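Local coordinates for protein isoaspartyl dipeptidase (Fervidobacterium islandicum, PDB 7CDH) that probably hydrolyses isoaspartyl (beta-aspartyl) dipeptides as a zinc-dependent M38 metallopeptidase of the amidohydrolase family, at residues D351-I355 with S366-G371; K9-P13 with K343-A347; L54-I58 with L328-T332. One frame throughout, in Å; residues are numbered along the deposited sequence.

Interaction 1. Residues D351-I355 with S366-G371; sequences DADFI and SVISKG
F354 and I368 form an antiparallel hydrogen-bonded pair: F354 N donates to I368 O (2.9 Å) and I368 N donates back to F354 O (2.8 Å). I355 and V367 follow as a non-hydrogen-bonded pair, beside which I355 CA makes a CA-H...O contact with S366 O at 3.3 Å. Past the strand end a carboxylate supplies the next acceptor. D353 OD1 accepts from K370 N at 2.9 Å, almost straight (170°) and close to the line of its own C-O bond. D353 CG lies anti to the D353 carbonyl carbon (chi1 -52°), which brings OD1 to K370 just past the end of the neighbouring strand, while OD2 makes a salt bridge with K343. Held through both oxygens, the carboxylate has little scope to rotate. Among the apolar contacts, I368 CG2 comes obliquely to F354 CD2 (4.0 Å); A352 C covers one face of this ring, and F23 meets it edge-to-face. On the other side of the sheet I355 CG2 lies alongside V367 CG2 (4.2 Å). Together these bonds define the beta hairpin of strands 354-358 and 364-369, part of the C-terminal contribution to the beta domain that accompanies the amidohydrolase barrel.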
loop_
_atom_site.group_PDB
_atom_site.type_symbol
_atom_site.label_atom_id
_atom_site.label_comp_id
_atom_site.label_asym_id
_atom_site.label_seq_id
_atom_site.Cartn_x
_atom_site.Cartn_y
_atom_site.Cartn_z
ATOM N N ASP A 351 6.172 -34.286 -28.794
ATOM C CA ASP A 351 6.786 -33.111 -29.458
ATOM C C ASP A 351 8.110 -33.591 -30.059
ATOM O O ASP A 351 8.787 -34.436 -29.413
ATOM C CB ASP A 351 6.925 -31.932 -28.482
ATOM C CG ASP A 351 5.594 -31.303 -28.065
ATOM O OD1 ASP A 351 5.023 -30.544 -28.880
ATOM O OD2 ASP A 351 5.117 -31.583 -26.936
ATOM N N ALA A 352 8.454 -33.073 -31.241
ATOM C CA ALA A 352 9.599 -33.527 -32.051
ATOM C C ALA A 352 10.880 -32.893 -31.512
ATOM O O ALA A 352 11.497 -32.085 -32.241
ATOM C CB ALA A 352 9.381 -33.209 -33.516
ATOM N N ASP A 353 11.275 -33.290 -30.299
ATOM C CA ASP A 353 12.558 -32.878 -29.683
ATOM C C ASP A 353 13.452 -34.111 -29.592
ATOM O O ASP A 353 13.067 -35.052 -28.839
ATOM C CB ASP A 353 12.358 -32.284 -28.287
ATOM C CG ASP A 353 11.334 -31.165 -28.176
ATOM O OD1 ASP A 353 10.972 -30.569 -29.223
ATOM O OD2 ASP A 353 10.930 -30.880 -27.009
ATOM N N PHE A 354 14.593 -34.093 -30.295
ATOM C CA PHE A 354 15.510 -35.250 -30.493
ATOM C C PHE A 354 16.970 -34.809 -30.496
ATOM O O PHE A 354 17.246 -33.665 -30.853
ATOM C CB PHE A 354 15.346 -35.882 -31.875
ATOM C CG PHE A 354 13.935 -36.098 -32.355
ATOM C CD1 PHE A 354 13.017 -36.791 -31.586
ATOM C CD2 PHE A 354 13.546 -35.658 -33.608
ATOM C CE1 PHE A 354 11.716 -36.966 -32.023
ATOM C CE2 PHE A 354 12.252 -35.868 -34.061
ATOM C CZ PHE A 354 11.345 -36.525 -33.266
ATOM N N ILE A 355 17.880 -35.694 -30.101
ATOM C CA ILE A 355 19.327 -35.526 -30.406
ATOM C C ILE A 355 19.786 -36.741 -31.220
ATOM O O ILE A 355 19.231 -37.850 -31.098
ATOM C CB ILE A 355 20.187 -35.297 -29.146
ATOM C CG1 ILE A 355 20.124 -36.473 -28.177
ATOM C CG2 ILE A 355 19.811 -33.994 -28.467
ATOM C CD1 ILE A 355 21.162 -36.435 -27.056
ATOM N N SER A 366 23.573 -33.902 -34.057
ATOM C CA SER A 366 22.401 -33.117 -34.497
ATOM C C SER A 366 21.398 -32.958 -33.357
ATOM O O SER A 366 21.350 -33.820 -32.451
ATOM C CB SER A 366 21.831 -33.693 -35.762
ATOM O OG SER A 366 22.812 -33.617 -36.784
ATOM N N VAL A 367 20.704 -31.823 -33.359
ATOM C CA VAL A 367 19.770 -31.429 -32.274
ATOM C C VAL A 367 18.528 -30.844 -32.913
ATOM O O VAL A 367 18.671 -29.931 -33.710
ATOM C CB VAL A 367 20.388 -30.437 -31.289
ATOM C CG1 VAL A 367 19.400 -30.122 -30.182
ATOM C CG2 VAL A 367 21.665 -30.983 -30.708
ATOM N N ILE A 368 17.378 -31.404 -32.565
ATOM C CA ILE A 368 16.069 -31.040 -33.159
ATOM C C ILE A 368 15.121 -30.654 -32.017
ATOM O O ILE A 368 15.100 -31.364 -30.993
ATOM C CB ILE A 368 15.561 -32.199 -34.026
ATOM C CG1 ILE A 368 16.601 -32.556 -35.090
ATOM C CG2 ILE A 368 14.223 -31.878 -34.657
ATOM C CD1 ILE A 368 16.150 -33.646 -36.022
ATOM N N SER A 369 14.443 -29.509 -32.164
ATOM C CA SER A 369 13.474 -28.961 -31.183
ATOM C C SER A 369 12.266 -28.458 -31.953
ATOM O O SER A 369 12.463 -27.684 -32.885
ATOM C CB SER A 369 14.080 -27.884 -30.338
ATOM O OG SER A 369 13.168 -27.487 -29.324
ATOM N N LYS A 370 11.084 -28.951 -31.608
ATOM C CA LYS A 370 9.837 -28.586 -32.300
ATOM C C LYS A 370 10.040 -28.866 -33.787
ATOM O O LYS A 370 9.410 -28.185 -34.627
ATOM C CB LYS A 370 9.502 -27.115 -32.032
ATOM C CG LYS A 370 9.548 -26.705 -30.565
ATOM C CD LYS A 370 9.323 -25.227 -30.299
ATOM C CE LYS A 370 10.590 -24.488 -29.908
ATOM N NZ LYS A 370 10.302 -23.267 -29.122
ATOM N N GLY A 371 10.892 -29.837 -34.103
ATOM C CA GLY A 371 11.051 -30.361 -35.475
ATOM C C GLY A 371 11.911 -29.469 -36.338
ATOM O O GLY A 371 11.928 -29.695 -37.533
#

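Interaction 2. Residues K9-P13 with K343-A347; sequences KVFSP and KGKIA
In the beta domain beside the amidohydrolase barrel, residues S12 and P13, which follow strand 8-11, meet G344-I346, part of the loop leading from helix 333-339 to strand 354-358. One backbone hydrogen bond joins them: I346 N donates to S12 O at 2.9 Å. The bond is bent (146° at the hydrogen), and the donor is tilted 27° from the carbonyl plane. The same oxygen receives a CA-H...O contact from K345 CA at 3.2 Å, and the first methylenes of K345 run past it, CG at 3.6 Å, before the chain bends away. The peptide between S12 and P13 is cis, with P13 CD resting 3.5 Å from G344 O, while S12 CB packs on I346 O. S12 OG is bonded nearby along the chain, to E14 O. Beside the backbone bond I346 supplies the apolar part. Its CG1 is anti to the carbonyl carbon (chi1 -45°), and the extended branch carries CD1 to the main chain of strand 8-11, 3.9 Å from F11 O and 4.2 Å from V10 CG1, the V10 and I346 side chains meeting at a slant. L53 of strand 51-59 touches both V10 and I346. The bond from F11 CA to CB points away from residues 343-347, and the F11 ring meets that of Y15. The polar link is thus made by main-chain atoms alone, while the flanking contact rests on the hydrocarbon of V10 and I346.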
loop_
_atom_site.group_PDB
_atom_site.type_symbol
_atom_site.label_atom_id
_atom_site.label_comp_id
_atom_site.label_asym_id
_atom_site.label_seq_id
_atom_site.Cartn_x
_atom_site.Cartn_y
_atom_site.Cartn_z
ATOM N N LYS A 9 19.297 -45.933 -35.111
ATOM C CA LYS A 9 18.797 -46.806 -34.030
ATOM C C LYS A 9 18.085 -45.883 -33.051
ATOM O O LYS A 9 18.697 -44.951 -32.578
ATOM C CB LYS A 9 19.957 -47.577 -33.390
ATOM C CG LYS A 9 20.539 -48.699 -34.238
ATOM C CD LYS A 9 22.048 -48.723 -34.266
ATOM C CE LYS A 9 22.571 -48.899 -35.676
ATOM N NZ LYS A 9 23.969 -49.377 -35.691
ATOM N N VAL A 10 16.823 -46.119 -32.768
ATOM C CA VAL A 10 16.025 -45.163 -31.964
ATOM C C VAL A 10 15.946 -45.642 -30.514
ATOM O O VAL A 10 15.562 -46.818 -30.288
ATOM C CB VAL A 10 14.651 -45.019 -32.602
ATOM C CG1 VAL A 10 13.731 -44.156 -31.755
ATOM C CG2 VAL A 10 14.804 -44.487 -34.012
ATOM N N PHE A 11 16.292 -44.765 -29.563
ATOM C CA PHE A 11 15.981 -44.953 -28.126
ATOM C C PHE A 11 14.886 -43.964 -27.753
ATOM O O PHE A 11 15.077 -42.766 -27.886
ATOM C CB PHE A 11 17.211 -44.751 -27.258
ATOM C CG PHE A 11 18.342 -45.701 -27.514
ATOM C CD1 PHE A 11 19.158 -45.562 -28.621
ATOM C CD2 PHE A 11 18.623 -46.713 -26.615
ATOM C CE1 PHE A 11 20.229 -46.421 -28.830
ATOM C CE2 PHE A 11 19.695 -47.565 -26.820
ATOM C CZ PHE A 11 20.493 -47.421 -27.930
ATOM N N SER A 12 13.757 -44.477 -27.302
ATOM C CA SER A 12 12.467 -43.768 -27.304
ATOM C C SER A 12 12.102 -43.168 -25.935
ATOM O O SER A 12 11.121 -42.422 -25.865
ATOM C CB SER A 12 11.404 -44.729 -27.803
ATOM O OG SER A 12 11.203 -45.786 -26.857
ATOM N N PRO A 13 12.781 -43.402 -24.780
ATOM C CA PRO A 13 14.107 -44.009 -24.640
ATOM C C PRO A 13 14.291 -45.549 -24.606
ATOM O O PRO A 13 15.443 -45.989 -24.732
ATOM C CB PRO A 13 14.536 -43.450 -23.265
ATOM C CG PRO A 13 13.273 -43.384 -22.468
ATOM C CD PRO A 13 12.243 -42.972 -23.481
ATOM N N LYS A 343 7.087 -34.440 -23.391
ATOM C CA LYS A 343 8.489 -34.512 -23.865
ATOM C C LYS A 343 9.129 -35.803 -23.339
ATOM O O LYS A 343 8.455 -36.539 -22.596
ATOM C CB LYS A 343 9.227 -33.253 -23.409
ATOM C CG LYS A 343 8.592 -31.954 -23.868
ATOM C CD LYS A 343 9.491 -30.747 -23.713
ATOM C CE LYS A 343 8.848 -29.500 -24.268
ATOM N NZ LYS A 343 8.825 -29.509 -25.753
ATOM N N GLY A 344 10.379 -36.068 -23.707
ATOM C CA GLY A 344 11.153 -37.204 -23.163
ATOM C C GLY A 344 10.843 -38.544 -23.839
ATOM O O GLY A 344 11.522 -39.544 -23.505
ATOM N N LYS A 345 9.888 -38.564 -24.769
ATOM C CA LYS A 345 9.419 -39.781 -25.468
ATOM C C LYS A 345 9.427 -39.549 -26.980
ATOM O O LYS A 345 8.768 -38.609 -27.438
ATOM C CB LYS A 345 8.021 -40.172 -24.976
ATOM C CG LYS A 345 7.646 -41.629 -25.202
ATOM C CD LYS A 345 6.951 -42.276 -24.018
ATOM C CE LYS A 345 5.494 -41.896 -23.901
ATOM N NZ LYS A 345 4.644 -42.890 -24.599
ATOM N N ILE A 346 10.113 -40.406 -27.735
ATOM C CA ILE A 346 9.915 -40.492 -29.209
ATOM C C ILE A 346 8.746 -41.429 -29.462
ATOM O O ILE A 346 8.911 -42.638 -29.240
ATOM C CB ILE A 346 11.172 -40.958 -29.941
ATOM C CG1 ILE A 346 12.419 -40.234 -29.434
ATOM C CG2 ILE A 346 10.945 -40.786 -31.432
ATOM C CD1 ILE A 346 13.563 -40.203 -30.419
ATOM N N ALA A 347 7.615 -40.873 -29.893
ATOM C CA ALA A 347 6.325 -41.574 -30.042
ATOM C C ALA A 347 5.303 -40.635 -30.685
ATOM O O ALA A 347 5.493 -39.422 -30.631
ATOM C CB ALA A 347 5.850 -42.054 -28.704
#

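Interaction 3. Residues L54-I58 with L328-T332; sequences LPGLI and LKIST
I58 N donates to S331 O, 2.9 Å away, in a nearly straight bond (160°) that lies in the plane of the S331 carbonyl. L57 CA reaches the same oxygen at 3.6 Å as a CA-H...O contact. Next to this link a water bridges the two segments: it donates to I58 O at 2.6 Å and accepts from S331 OG at 2.8 Å. I58 CD1 lies against the T332 carbonyl oxygen. Apolar groups continue the contact: L57 CD2 abuts S331 CB at 4.0 Å, and T332 CG2 sits 4.0 Å from P55 CB, the two side chains crossing at about a right angle. At the far end L328 CD1 meets L54 CG at 3.9 Å, again nearly perpendicular. Strand 51-59 leads into the TIM-like barrel of the amidohydrolase family, whose HxH pair, H61 and H63, follows it and binds zinc; residues 328-332 form the short 3-10 segment and loop before helix 333-339. That loop is braced from within. T332 OG1 donates to L328 O (2.7 Å) from above the carbonyl plane, while S331 N approaches this oxygen from the opposite face. With chi1 at 68°, OG1 stands between the backbone N and the carbonyl carbon of T332, turned to L328, and CG2 is directed at P55 and G56. An alanine here removes both branches, and would probably leave L328 O with S331 N as its remaining donor within the loop and open a gap beside P55. Further out, V310 of helix 309-318 touches both L57 and S331, W311 lies against L54, P13 touches L328 and T332, and I330 packs on V280 and I282 of strand 280-283.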
loop_
_atom_site.group_PDB
_atom_site.type_symbol
_atom_site.label_atom_id
_atom_site.label_comp_id
_atom_site.label_asym_id
_atom_site.label_seq_id
_atom_site.Cartn_x
_atom_site.Cartn_y
_atom_site.Cartn_z
ATOM N N LEU A 54 17.839 -40.082 -30.010
ATOM C CA LEU A 54 17.444 -40.005 -28.580
ATOM C C LEU A 54 16.358 -38.931 -28.425
ATOM O O LEU A 54 16.178 -38.051 -29.267
ATOM C CB LEU A 54 18.683 -39.664 -27.739
ATOM C CG LEU A 54 19.659 -40.795 -27.385
ATOM C CD1 LEU A 54 19.910 -41.756 -28.530
ATOM C CD2 LEU A 54 20.986 -40.234 -26.900
ATOM N N PRO A 55 15.587 -38.931 -27.319
ATOM C CA PRO A 55 14.712 -37.808 -27.024
ATOM C C PRO A 55 15.613 -36.639 -26.595
ATOM O O PRO A 55 16.630 -36.896 -25.991
ATOM C CB PRO A 55 13.846 -38.297 -25.864
ATOM C CG PRO A 55 14.168 -39.789 -25.730
ATOM C CD PRO A 55 15.571 -39.939 -26.251
ATOM N N GLY A 56 15.239 -35.394 -26.922
ATOM C CA GLY A 56 15.990 -34.217 -26.459
ATOM C C GLY A 56 16.075 -34.229 -24.941
ATOM O O GLY A 56 15.084 -34.606 -24.293
ATOM N N LEU A 57 17.232 -33.888 -24.397
ATOM C CA LEU A 57 17.473 -33.852 -22.947
ATOM C C LEU A 57 16.749 -32.643 -22.329
ATOM O O LEU A 57 16.656 -31.553 -22.963
ATOM C CB LEU A 57 18.979 -33.719 -22.739
ATOM C CG LEU A 57 19.848 -34.785 -23.389
ATOM C CD1 LEU A 57 21.320 -34.559 -23.043
ATOM C CD2 LEU A 57 19.415 -36.151 -22.915
ATOM N N ILE A 58 16.223 -32.859 -21.133
ATOM C CA ILE A 58 15.470 -31.876 -20.309
ATOM C C ILE A 58 16.325 -31.609 -19.070
ATOM O O ILE A 58 16.611 -32.578 -18.356
ATOM C CB ILE A 58 14.105 -32.467 -19.940
ATOM C CG1 ILE A 58 13.316 -32.869 -21.189
ATOM C CG2 ILE A 58 13.339 -31.522 -19.043
ATOM C CD1 ILE A 58 12.099 -33.736 -20.884
ATOM N N LEU A 328 18.943 -42.834 -19.739
ATOM C CA LEU A 328 18.250 -41.696 -20.350
ATOM C C LEU A 328 17.057 -41.247 -19.511
ATOM O O LEU A 328 16.595 -40.127 -19.716
ATOM C CB LEU A 328 17.772 -42.119 -21.732
ATOM C CG LEU A 328 18.830 -42.016 -22.812
ATOM C CD1 LEU A 328 18.228 -42.471 -24.138
ATOM C CD2 LEU A 328 19.364 -40.596 -22.906
ATOM N N LYS A 329 16.539 -42.104 -18.650
ATOM C CA LYS A 329 15.345 -41.796 -17.842
ATOM C C LYS A 329 15.593 -40.526 -17.030
ATOM O O LYS A 329 14.611 -39.815 -16.799
ATOM C CB LYS A 329 15.009 -42.950 -16.897
ATOM C CG LYS A 329 14.431 -44.172 -17.583
ATOM C CD LYS A 329 14.216 -45.296 -16.599
ATOM C CE LYS A 329 13.513 -46.484 -17.204
ATOM N NZ LYS A 329 13.042 -47.374 -16.124
ATOM N N ILE A 330 16.839 -40.276 -16.614
ATOM C CA ILE A 330 17.183 -39.201 -15.640
ATOM C C ILE A 330 17.077 -37.800 -16.275
ATOM O O ILE A 330 17.054 -36.801 -15.526
ATOM C CB ILE A 330 18.582 -39.425 -15.051
ATOM C CG1 ILE A 330 19.674 -39.343 -16.108
ATOM C CG2 ILE A 330 18.630 -40.709 -14.253
ATOM C CD1 ILE A 330 21.037 -39.707 -15.554
ATOM N N SER A 331 17.074 -37.746 -17.595
ATOM C CA SER A 331 17.112 -36.517 -18.412
ATOM C C SER A 331 16.003 -36.538 -19.453
ATOM O O SER A 331 15.935 -35.587 -20.198
ATOM C CB SER A 331 18.454 -36.328 -19.057
ATOM O OG SER A 331 19.432 -36.165 -18.050
ATOM N N THR A 332 15.113 -37.517 -19.451
ATOM C CA THR A 332 14.005 -37.544 -20.422
ATOM C C THR A 332 12.728 -37.915 -19.670
ATOM O O THR A 332 11.940 -37.040 -19.352
ATOM C CB THR A 332 14.374 -38.427 -21.634
ATOM O OG1 THR A 332 14.488 -39.824 -21.315
ATOM C CG2 THR A 332 15.663 -37.985 -22.295
HETATM O O HOH W 1 18.571 -33.694 -17.037
#

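In the fold
The three contacts converge on strand 51-59. Interactions 1 and 3 lie on neighbouring strands, 354-358 and 51-59, with probable hydrogen bonds from L54 N to I355 O (2.8 Å) and from G56 N to D353 O (2.9 Å); their centres lie about 12 Å apart. Interactions 1 and 2, about 11 Å between centres, are tied by the salt bridge of K343 NZ to D353 OD2 (2.8 Å) and by I346 CD1 against F354 CD1 (3.6 Å). Interaction 3, nested in the loop closed by interaction 2, lies about 8 Å from it between centres, and P55 CD packs on F11 O (3.3 Å). The set thus probably helps join the beta domain to the barrel through the strand that leads to zinc ligands H61 and H63.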